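Local atomic coordinates of glycosyltransferase (Streptomyces viridochromogenes, PDB entry 2IUY), a protein that binds UDP and probably transfers a sugar as a retaining family GT4 glycosyltransferase in the biosynthesis of the antibiotic avilamycin A. Residues Val6-Ile11 with Asn38-Leu43; Pro141-Pro146 with Glu326-Gln331; Val147-Tyr152 with Trp319-Ile324. All blocks are in the same frame, centred on the assembly; numbering follows the deposited sequence.

Contact 1 (Val6-Ile11 with Asn38-Leu43); sequences VALVNI and NLMDGL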
loop_
_atom_site.group_PDB
_atom_site.type_symbol
_atom_site.label_atom_id
_atom_site.label_comp_id
_atom_site.label_asym_id
_atom_site.label_seq_id
_atom_site.Cartn_x
_atom_site.Cartn_y
_atom_site.Cartn_z
ATOM N N VAL A 6 1.902 -9.442 -19.246
ATOM C CA VAL A 6 1.646 -9.668 -17.810
ATOM C C VAL A 6 0.175 -9.350 -17.525
ATOM O O VAL A 6 -0.303 -8.233 -17.806
ATOM C CB VAL A 6 2.554 -8.837 -16.855
ATOM C CG1 VAL A 6 2.304 -9.236 -15.330
ATOM C CG2 VAL A 6 4.094 -8.904 -17.231
ATOM N N ALA A 7 -0.548 -10.340 -17.022
ATOM C CA ALA A 7 -1.904 -10.127 -16.535
ATOM C C ALA A 7 -1.798 -9.786 -15.065
ATOM O O ALA A 7 -1.346 -10.626 -14.281
ATOM C CB ALA A 7 -2.749 -11.368 -16.735
ATOM N N LEU A 8 -2.172 -8.541 -14.713
ATOM C CA LEU A 8 -2.129 -8.033 -13.338
ATOM C C LEU A 8 -3.526 -8.055 -12.819
ATOM O O LEU A 8 -4.354 -7.357 -13.388
ATOM C CB LEU A 8 -1.685 -6.569 -13.266
ATOM C CG LEU A 8 -0.219 -6.190 -13.273
ATOM C CD1 LEU A 8 -0.113 -4.621 -13.143
ATOM C CD2 LEU A 8 0.561 -6.983 -12.183
ATOM N N VAL A 9 -3.779 -8.803 -11.731
ATOM C CA VAL A 9 -5.139 -9.008 -11.261
ATOM C C VAL A 9 -5.272 -8.196 -10.025
ATOM O O VAL A 9 -4.684 -8.514 -8.984
ATOM C CB VAL A 9 -5.523 -10.539 -10.973
ATOM C CG1 VAL A 9 -7.045 -10.689 -10.836
ATOM C CG2 VAL A 9 -5.061 -11.457 -12.121
ATOM N N ASN A 10 -6.029 -7.108 -10.156
ATOM C CA ASN A 10 -6.395 -6.264 -9.042
ATOM C C ASN A 10 -7.451 -6.989 -8.250
ATOM O O ASN A 10 -8.171 -7.835 -8.799
ATOM C CB ASN A 10 -7.010 -4.956 -9.576
ATOM C CG ASN A 10 -7.424 -4.014 -8.479
ATOM O OD1 ASN A 10 -6.655 -3.761 -7.554
ATOM N ND2 ASN A 10 -8.625 -3.456 -8.585
ATOM N N ILE A 11 -7.566 -6.612 -6.979
ATOM C CA ILE A 11 -8.603 -7.116 -6.065
ATOM C C ILE A 11 -9.957 -6.529 -6.508
ATOM O O ILE A 11 -10.142 -5.297 -6.470
ATOM C CB ILE A 11 -8.297 -6.726 -4.581
ATOM C CG1 ILE A 11 -9.353 -7.313 -3.641
ATOM C CG2 ILE A 11 -8.228 -5.162 -4.391
ATOM C CD1 ILE A 11 -8.970 -7.218 -2.135
ATOM N N ASN A 38 1.148 1.622 -9.330
ATOM C CA ASN A 38 2.541 1.949 -9.246
ATOM C C ASN A 38 3.403 0.823 -9.849
ATOM O O ASN A 38 4.395 1.089 -10.584
ATOM C CB ASN A 38 2.962 2.200 -7.760
ATOM C CG ASN A 38 2.513 3.563 -7.250
ATOM O OD1 ASN A 38 2.871 4.614 -7.814
ATOM N ND2 ASN A 38 1.780 3.557 -6.141
ATOM N N LEU A 39 3.015 -0.409 -9.536
ATOM C CA LEU A 39 3.595 -1.615 -10.162
ATOM C C LEU A 39 3.474 -1.589 -11.689
ATOM O O LEU A 39 4.450 -1.804 -12.418
ATOM C CB LEU A 39 2.993 -2.925 -9.580
ATOM C CG LEU A 39 3.592 -4.203 -10.228
ATOM C CD1 LEU A 39 5.151 -4.197 -10.193
ATOM C CD2 LEU A 39 3.071 -5.502 -9.683
HETATM N N MSE A 40 2.261 -1.346 -12.144
HETATM C CA MSE A 40 1.929 -1.310 -13.552
HETATM C C MSE A 40 2.779 -0.280 -14.326
HETATM O O MSE A 40 3.180 -0.525 -15.453
HETATM C CB MSE A 40 0.446 -0.965 -13.641
HETATM C CG MSE A 40 -0.052 -0.574 -14.992
HETATM SE SE MSE A 40 -1.950 -0.120 -14.784
HETATM C CE MSE A 40 -1.755 1.755 -14.172
ATOM N N ASP A 41 2.990 0.895 -13.723
ATOM C CA ASP A 41 3.779 1.978 -14.330
ATOM C C ASP A 41 5.204 1.482 -14.521
ATOM O O ASP A 41 5.811 1.707 -15.562
ATOM C CB ASP A 41 3.835 3.193 -13.404
ATOM C CG ASP A 41 2.537 3.962 -13.350
ATOM O OD1 ASP A 41 1.558 3.582 -14.042
ATOM O OD2 ASP A 41 2.511 4.954 -12.581
ATOM N N GLY A 42 5.748 0.821 -13.504
ATOM C CA GLY A 42 7.113 0.206 -13.609
ATOM C C GLY A 42 7.251 -0.770 -14.784
ATOM O O GLY A 42 8.190 -0.644 -15.592
ATOM N N LEU A 43 6.322 -1.730 -14.868
ATOM C CA LEU A 43 6.314 -2.781 -15.874
ATOM C C LEU A 43 6.212 -2.203 -17.298
ATOM O O LEU A 43 6.896 -2.653 -18.161
ATOM C CB LEU A 43 5.141 -3.750 -15.622
ATOM C CG LEU A 43 5.298 -4.620 -14.359
ATOM C CD1 LEU A 43 4.029 -5.330 -14.055
ATOM C CD2 LEU A 43 6.534 -5.607 -14.542
#

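Contact 2 (Pro141-Pro146 with Glu326-Gln331); sequences PVIPIP and ERYVEQ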
loop_
_atom_site.group_PDB
_atom_site.type_symbol
_atom_site.label_atom_id
_atom_site.label_comp_id
_atom_site.label_asym_id
_atom_site.label_seq_id
_atom_site.Cartn_x
_atom_site.Cartn_y
_atom_site.Cartn_z
ATOM N N PRO A 141 10.230 -14.648 -2.199
ATOM C CA PRO A 141 10.777 -13.298 -2.308
ATOM C C PRO A 141 10.018 -12.301 -1.444
ATOM O O PRO A 141 8.802 -12.420 -1.242
ATOM C CB PRO A 141 10.569 -12.932 -3.799
ATOM C CG PRO A 141 10.279 -14.225 -4.488
ATOM C CD PRO A 141 9.640 -15.116 -3.473
ATOM N N VAL A 142 10.773 -11.346 -0.922
ATOM C CA VAL A 142 10.232 -10.231 -0.226
ATOM C C VAL A 142 10.507 -9.020 -1.109
ATOM O O VAL A 142 11.669 -8.722 -1.448
ATOM C CB VAL A 142 10.841 -10.092 1.183
ATOM C CG1 VAL A 142 10.491 -8.757 1.754
ATOM C CG2 VAL A 142 10.322 -11.202 2.092
ATOM N N ILE A 143 9.428 -8.370 -1.543
ATOM C CA ILE A 143 9.558 -7.263 -2.463
ATOM C C ILE A 143 8.601 -6.196 -1.973
ATOM O O ILE A 143 7.408 -6.413 -1.997
ATOM C CB ILE A 143 9.269 -7.650 -3.981
ATOM C CG1 ILE A 143 10.211 -8.743 -4.511
ATOM C CG2 ILE A 143 9.429 -6.438 -4.848
ATOM C CD1 ILE A 143 9.807 -9.262 -5.919
ATOM N N PRO A 144 9.127 -5.056 -1.478
ATOM C CA PRO A 144 8.249 -4.077 -0.818
ATOM C C PRO A 144 7.375 -3.326 -1.808
ATOM O O PRO A 144 7.545 -3.495 -3.054
ATOM C CB PRO A 144 9.260 -3.170 -0.082
ATOM C CG PRO A 144 10.490 -3.211 -0.940
ATOM C CD PRO A 144 10.552 -4.643 -1.424
ATOM N N ILE A 145 6.421 -2.541 -1.280
ATOM C CA ILE A 145 5.483 -1.762 -2.106
ATOM C C ILE A 145 6.230 -0.691 -2.910
ATOM O O ILE A 145 7.064 0.048 -2.353
ATOM C CB ILE A 145 4.348 -1.149 -1.272
ATOM C CG1 ILE A 145 3.443 -2.255 -0.659
ATOM C CG2 ILE A 145 3.580 -0.146 -2.062
ATOM C CD1 ILE A 145 2.516 -1.695 0.431
ATOM N N PRO A 146 5.962 -0.643 -4.236
ATOM C CA PRO A 146 6.564 0.330 -5.135
ATOM C C PRO A 146 5.810 1.653 -5.123
ATOM O O PRO A 146 4.622 1.708 -4.782
ATOM C CB PRO A 146 6.382 -0.328 -6.516
ATOM C CG PRO A 146 5.126 -1.086 -6.426
ATOM C CD PRO A 146 5.078 -1.581 -4.961
ATOM N N GLU A 326 11.402 -4.334 -11.788
ATOM C CA GLU A 326 12.434 -5.218 -12.330
ATOM C C GLU A 326 12.695 -6.370 -11.378
ATOM O O GLU A 326 12.915 -7.466 -11.795
ATOM C CB GLU A 326 13.706 -4.442 -12.794
ATOM C CG GLU A 326 14.640 -3.911 -11.727
ATOM C CD GLU A 326 15.736 -2.957 -12.290
ATOM O OE1 GLU A 326 15.766 -2.743 -13.540
ATOM O OE2 GLU A 326 16.533 -2.406 -11.473
ATOM N N ARG A 327 12.549 -6.144 -10.081
ATOM C CA ARG A 327 12.533 -7.244 -9.118
ATOM C C ARG A 327 11.430 -8.274 -9.357
ATOM O O ARG A 327 11.693 -9.483 -9.343
ATOM C CB ARG A 327 12.533 -6.727 -7.652
ATOM C CG ARG A 327 13.919 -6.201 -7.302
ATOM C CD ARG A 327 13.884 -5.396 -6.062
ATOM N NE ARG A 327 13.610 -6.221 -4.867
ATOM C CZ ARG A 327 13.693 -5.739 -3.626
ATOM N NH1 ARG A 327 14.062 -4.458 -3.433
ATOM N NH2 ARG A 327 13.442 -6.535 -2.588
ATOM N N TYR A 328 10.222 -7.810 -9.591
ATOM C CA TYR A 328 9.171 -8.737 -10.023
ATOM C C TYR A 328 9.441 -9.514 -11.318
ATOM O O TYR A 328 9.216 -10.706 -11.345
ATOM C CB TYR A 328 7.820 -8.027 -10.117
ATOM C CG TYR A 328 7.187 -7.879 -8.777
ATOM C CD1 TYR A 328 6.763 -9.008 -8.081
ATOM C CD2 TYR A 328 7.017 -6.611 -8.185
ATOM C CE1 TYR A 328 6.134 -8.896 -6.851
ATOM C CE2 TYR A 328 6.411 -6.481 -6.943
ATOM C CZ TYR A 328 5.962 -7.643 -6.297
ATOM O OH TYR A 328 5.380 -7.580 -5.076
ATOM N N VAL A 329 9.928 -8.829 -12.367
ATOM C CA VAL A 329 10.265 -9.486 -13.627
ATOM C C VAL A 329 11.277 -10.596 -13.404
ATOM O O VAL A 329 11.155 -11.677 -13.991
ATOM C CB VAL A 329 10.761 -8.455 -14.685
ATOM C CG1 VAL A 329 11.278 -9.151 -15.979
ATOM C CG2 VAL A 329 9.635 -7.452 -15.029
ATOM N N GLU A 330 12.268 -10.342 -12.558
ATOM C CA GLU A 330 13.247 -11.367 -12.195
ATOM C C GLU A 330 12.527 -12.606 -11.659
ATOM O O GLU A 330 12.880 -13.706 -12.046
ATOM C CB GLU A 330 14.293 -10.811 -11.181
ATOM C CG GLU A 330 15.432 -11.794 -10.810
ATOM C CD GLU A 330 16.297 -11.348 -9.616
ATOM O OE1 GLU A 330 15.970 -10.324 -8.936
ATOM O OE2 GLU A 330 17.316 -12.053 -9.351
ATOM N N GLN A 331 11.522 -12.424 -10.788
ATOM C CA GLN A 331 10.682 -13.537 -10.280
ATOM C C GLN A 331 9.766 -14.143 -11.339
ATOM O O GLN A 331 9.583 -15.324 -11.370
ATOM C CB GLN A 331 9.857 -13.119 -9.037
ATOM C CG GLN A 331 10.697 -12.592 -7.853
ATOM C CD GLN A 331 11.824 -13.571 -7.466
ATOM O OE1 GLN A 331 11.619 -14.770 -7.498
ATOM N NE2 GLN A 331 13.005 -13.053 -7.128
HETATM O O HOH W 1 5.400 -8.597 -2.680
HETATM O O HOH W 2 5.323 -5.162 -3.950
#

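Contact 3 (Val147-Tyr152 with Trp319-Ile324); sequences VDPARY and WGHVTI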
loop_
_atom_site.group_PDB
_atom_site.type_symbol
_atom_site.label_atom_id
_atom_site.label_comp_id
_atom_site.label_asym_id
_atom_site.label_seq_id
_atom_site.Cartn_x
_atom_site.Cartn_y
_atom_site.Cartn_z
ATOM N N VAL A 147 6.511 2.694 -5.523
ATOM C CA VAL A 147 5.915 3.969 -5.678
ATOM C C VAL A 147 6.504 4.612 -6.962
ATOM O O VAL A 147 7.711 4.566 -7.189
ATOM C CB VAL A 147 6.095 4.778 -4.341
ATOM C CG1 VAL A 147 7.529 5.287 -4.074
ATOM C CG2 VAL A 147 5.042 5.741 -4.189
ATOM N N ASP A 148 5.634 5.167 -7.808
ATOM C CA ASP A 148 6.053 5.926 -8.993
ATOM C C ASP A 148 6.030 7.419 -8.649
ATOM O O ASP A 148 4.933 8.024 -8.492
ATOM C CB ASP A 148 5.096 5.603 -10.151
ATOM C CG ASP A 148 5.420 6.354 -11.447
ATOM O OD1 ASP A 148 6.451 7.068 -11.549
ATOM O OD2 ASP A 148 4.611 6.204 -12.394
ATOM N N PRO A 149 7.224 8.030 -8.567
ATOM C CA PRO A 149 7.292 9.438 -8.227
ATOM C C PRO A 149 6.446 10.325 -9.125
ATOM O O PRO A 149 5.946 11.346 -8.625
ATOM C CB PRO A 149 8.780 9.794 -8.344
ATOM C CG PRO A 149 9.522 8.458 -8.371
ATOM C CD PRO A 149 8.546 7.404 -8.759
ATOM N N ALA A 150 6.249 9.949 -10.397
ATOM C CA ALA A 150 5.421 10.745 -11.332
ATOM C C ALA A 150 3.995 10.867 -10.840
ATOM O O ALA A 150 3.297 11.784 -11.202
ATOM C CB ALA A 150 5.444 10.157 -12.793
ATOM N N ARG A 151 3.541 9.931 -10.024
ATOM C CA ARG A 151 2.168 9.973 -9.513
ATOM C C ARG A 151 2.042 10.876 -8.291
ATOM O O ARG A 151 0.922 11.103 -7.817
ATOM C CB ARG A 151 1.655 8.566 -9.166
ATOM C CG ARG A 151 1.301 7.714 -10.388
ATOM C CD ARG A 151 0.266 6.613 -10.101
ATOM N NE ARG A 151 0.077 5.770 -11.296
ATOM C CZ ARG A 151 -0.866 5.900 -12.243
ATOM N NH1 ARG A 151 -1.785 6.854 -12.188
ATOM N NH2 ARG A 151 -0.880 5.058 -13.283
ATOM N N TYR A 152 3.177 11.337 -7.761
ATOM C CA TYR A 152 3.202 12.119 -6.520
ATOM C C TYR A 152 3.795 13.497 -6.754
ATOM O O TYR A 152 4.415 13.766 -7.811
ATOM C CB TYR A 152 3.907 11.356 -5.366
ATOM C CG TYR A 152 3.152 10.058 -5.107
ATOM C CD1 TYR A 152 2.069 10.002 -4.206
ATOM C CD2 TYR A 152 3.455 8.914 -5.849
ATOM C CE1 TYR A 152 1.340 8.811 -4.045
ATOM C CE2 TYR A 152 2.734 7.747 -5.692
ATOM C CZ TYR A 152 1.699 7.701 -4.802
ATOM O OH TYR A 152 1.040 6.502 -4.710
ATOM N N TRP A 319 12.130 1.926 -3.007
ATOM C CA TRP A 319 10.793 1.552 -3.400
ATOM C C TRP A 319 10.446 2.057 -4.795
ATOM O O TRP A 319 9.328 1.860 -5.225
ATOM C CB TRP A 319 9.739 2.017 -2.354
ATOM C CG TRP A 319 10.171 1.650 -0.924
ATOM C CD1 TRP A 319 10.631 0.430 -0.491
ATOM C CD2 TRP A 319 10.176 2.513 0.210
ATOM N NE1 TRP A 319 10.933 0.488 0.859
ATOM C CE2 TRP A 319 10.674 1.759 1.308
ATOM C CE3 TRP A 319 9.815 3.866 0.415
ATOM C CZ2 TRP A 319 10.836 2.309 2.592
ATOM C CZ3 TRP A 319 9.970 4.412 1.708
ATOM C CH2 TRP A 319 10.480 3.622 2.773
ATOM N N GLY A 320 11.402 2.643 -5.531
ATOM C CA GLY A 320 11.047 3.232 -6.839
ATOM C C GLY A 320 10.335 2.235 -7.745
ATOM O O GLY A 320 10.702 1.053 -7.786
ATOM N N HIS A 321 9.330 2.697 -8.486
ATOM C CA HIS A 321 8.555 1.776 -9.340
ATOM C C HIS A 321 9.343 0.876 -10.295
ATOM O O HIS A 321 8.947 -0.277 -10.514
ATOM C CB HIS A 321 7.420 2.504 -10.081
ATOM C CG HIS A 321 7.876 3.414 -11.189
ATOM N ND1 HIS A 321 8.784 4.438 -11.000
ATOM C CD2 HIS A 321 7.501 3.484 -12.487
ATOM C CE1 HIS A 321 8.967 5.080 -12.137
ATOM N NE2 HIS A 321 8.197 4.523 -13.053
ATOM N N VAL A 322 10.433 1.396 -10.873
ATOM C CA VAL A 322 11.187 0.660 -11.905
ATOM C C VAL A 322 12.073 -0.383 -11.248
ATOM O O VAL A 322 12.179 -1.523 -11.744
ATOM C CB VAL A 322 12.022 1.646 -12.858
ATOM C CG1 VAL A 322 13.060 0.899 -13.698
ATOM C CG2 VAL A 322 11.090 2.459 -13.780
ATOM N N THR A 323 12.703 0.002 -10.137
ATOM C CA THR A 323 13.487 -0.943 -9.345
ATOM C C THR A 323 12.647 -2.128 -8.836
ATOM O O THR A 323 13.100 -3.267 -8.882
ATOM C CB THR A 323 14.345 -0.307 -8.151
ATOM O OG1 THR A 323 15.224 -1.322 -7.625
ATOM C CG2 THR A 323 13.497 0.072 -6.981
ATOM N N ILE A 324 11.455 -1.833 -8.322
ATOM C CA ILE A 324 10.550 -2.871 -7.817
ATOM C C ILE A 324 9.957 -3.696 -8.957
ATOM O O ILE A 324 9.903 -4.905 -8.868
ATOM C CB ILE A 324 9.394 -2.268 -7.010
ATOM C CG1 ILE A 324 9.949 -1.569 -5.754
ATOM C CG2 ILE A 324 8.323 -3.373 -6.647
ATOM C CD1 ILE A 324 10.880 -2.481 -4.896
#

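Contact 1 (Val6-Ile11 with Asn38-Leu43)
Leu8 meets Leu39, Met40 and Leu43 with no ring, amide or carboxylate taking part, and flat groups border it from outside the two segments: the side chains of His89, on strand 87-90, and His91 both touch Leu8 and Leu39. The isobutyl group of Leu8 divides the work between its methyls. CD1 rests on the start of the Met40 side chain, 3.7 Å from Met40 CB, whereas CD2 turns to two leucines one helical turn apart, 3.8 Å from Leu39 CD2 and 4.3 Å from Leu43 CD1. Val6, two residues back on the same strand face, adds a looser touch of its CG1 on Leu43 CD1 at 4.5 Å. Met40, a selenomethionine, offers only its root: the chain bends at CG-SE (chi3 83°) and its end leads away from the strand. The elements are strand 5-9 and helix 31-45 of a beta-alpha-beta unit in the N-terminal Rossmann-like domain of the GT-B fold. Their short axes run nearly antiparallel, at 171° and 10.7 Å apart. Strand 5-9 is flanked by strands 49-53 and 87-90, while Tyr328 and Tyr332 of helix 321-336 extend the same apolar layer. With every touching residue buried and every contact made by carbon atoms, attraction across this interface comes from dispersion and the exclusion of water, leaving polar Asn38 and Asp41 to bond elsewhere.

Contact 2 (Pro141-Pro146 with Glu326-Gln331)
Ile143 lies over one face of the Tyr328 ring, making a CH-pi contact. Its CD1 stands 3.9 Å from the ring centroid, 18° off the normal, and its CG2 is 3.7 Å from Tyr328 CE2. With chi1 at -59°, CG1 lies beside the backbone N and CG2 anti to it, a setting in which both branches reach the ring. CG2 also sits over a face of the Arg327 guanidinium, while Pro144 CD approaches that group obliquely. Farther along, Pro141 CG packs 3.3 Å from Gln331 OE1, an oxygen whose hydrogen bond goes to Arg334 NH1. Direct polar contact is slight: Arg327 NH2 gives a weak, bent hydrogen bond to Val142 O (3.0 Å, 125°), which lies at the guanidinium edge. Two waters do more. One donates to Ile143 O and lies 2.6 Å from Tyr328 OH; the other donates to Pro144 O and lies 2.7 Å from Tyr328 OH, in the ring plane. Ser110 is a third partner of that hydroxyl. The loop 141-146 is thus held between strand 123-125, which its backbone bonds at Tyr125, and helix 321-336, whose Tyr328 reaches His89 of strand 87-90 and Leu39 of helix 31-45.

Contact 3 (Val147-Tyr152 with Trp319-Ile324)
A single parallel beta bridge, Val147 with Gly320, joins the 141-152 loop to the break between helices 308-319 and 321-336, where Gly320 is the N-cap of the second helix. Val147 N donates to Trp319 O (3.0 Å, 150°), and His321 N returns a weaker bond to Val147 O at 2.8 Å. The bridge lies where the chain passes between the two Rossmann-like domains of the GT-B fold, and the Val147 side chain is about 4 Å from that of Glu260, a UDP-binding residue. Next to the bridge, Asp148 and His321 stack. Their carboxylate and imidazole planes are 17° apart, OD1 of Asp148 lies 3.3 Å from His321 CE1, and Asp148 CB makes a CH-pi contact over the same face. Val322 CG2 covers the opposite face of the His321 ring, and Glu45 bonds its NE2, fixing the ring's rotation. At chi1 72° His321 CG lies between its own backbone N and carbonyl carbon, turned back toward the loop. Pro149 CD adds an oblique touch, 3.7 Å from His321 ND1. The stacked oxygen is also engaged within its own loop: in an Asx turn, Ala150 N donates to Asp148 OD1 at 3.1 Å, coming from above the carboxylate plane.

Overall arrangement
Starting from the N terminus, contact 1 closes first, over 26 residues, mostly the loop from strand 5-9 to helix 31-45, and stays within the N-terminal domain. The chain then completes that domain's parallel sheet and enters the continuous run 141-152, which opens contact 2 and then contact 3. It builds the second six-stranded sheet before helix 321-336 returns. Residues 319-324 close contact 3 and 326-331 close contact 2, so contact 3 nests inside contact 2, and contact 1 precedes both in series. The three meet in space: Leu39 packs on Tyr328, Asn38 OD1 probably accepts from Asp148 N, and Pro144 touches Trp319. Helix 321-336 thereby ties the interdomain loop to the N-terminal domain.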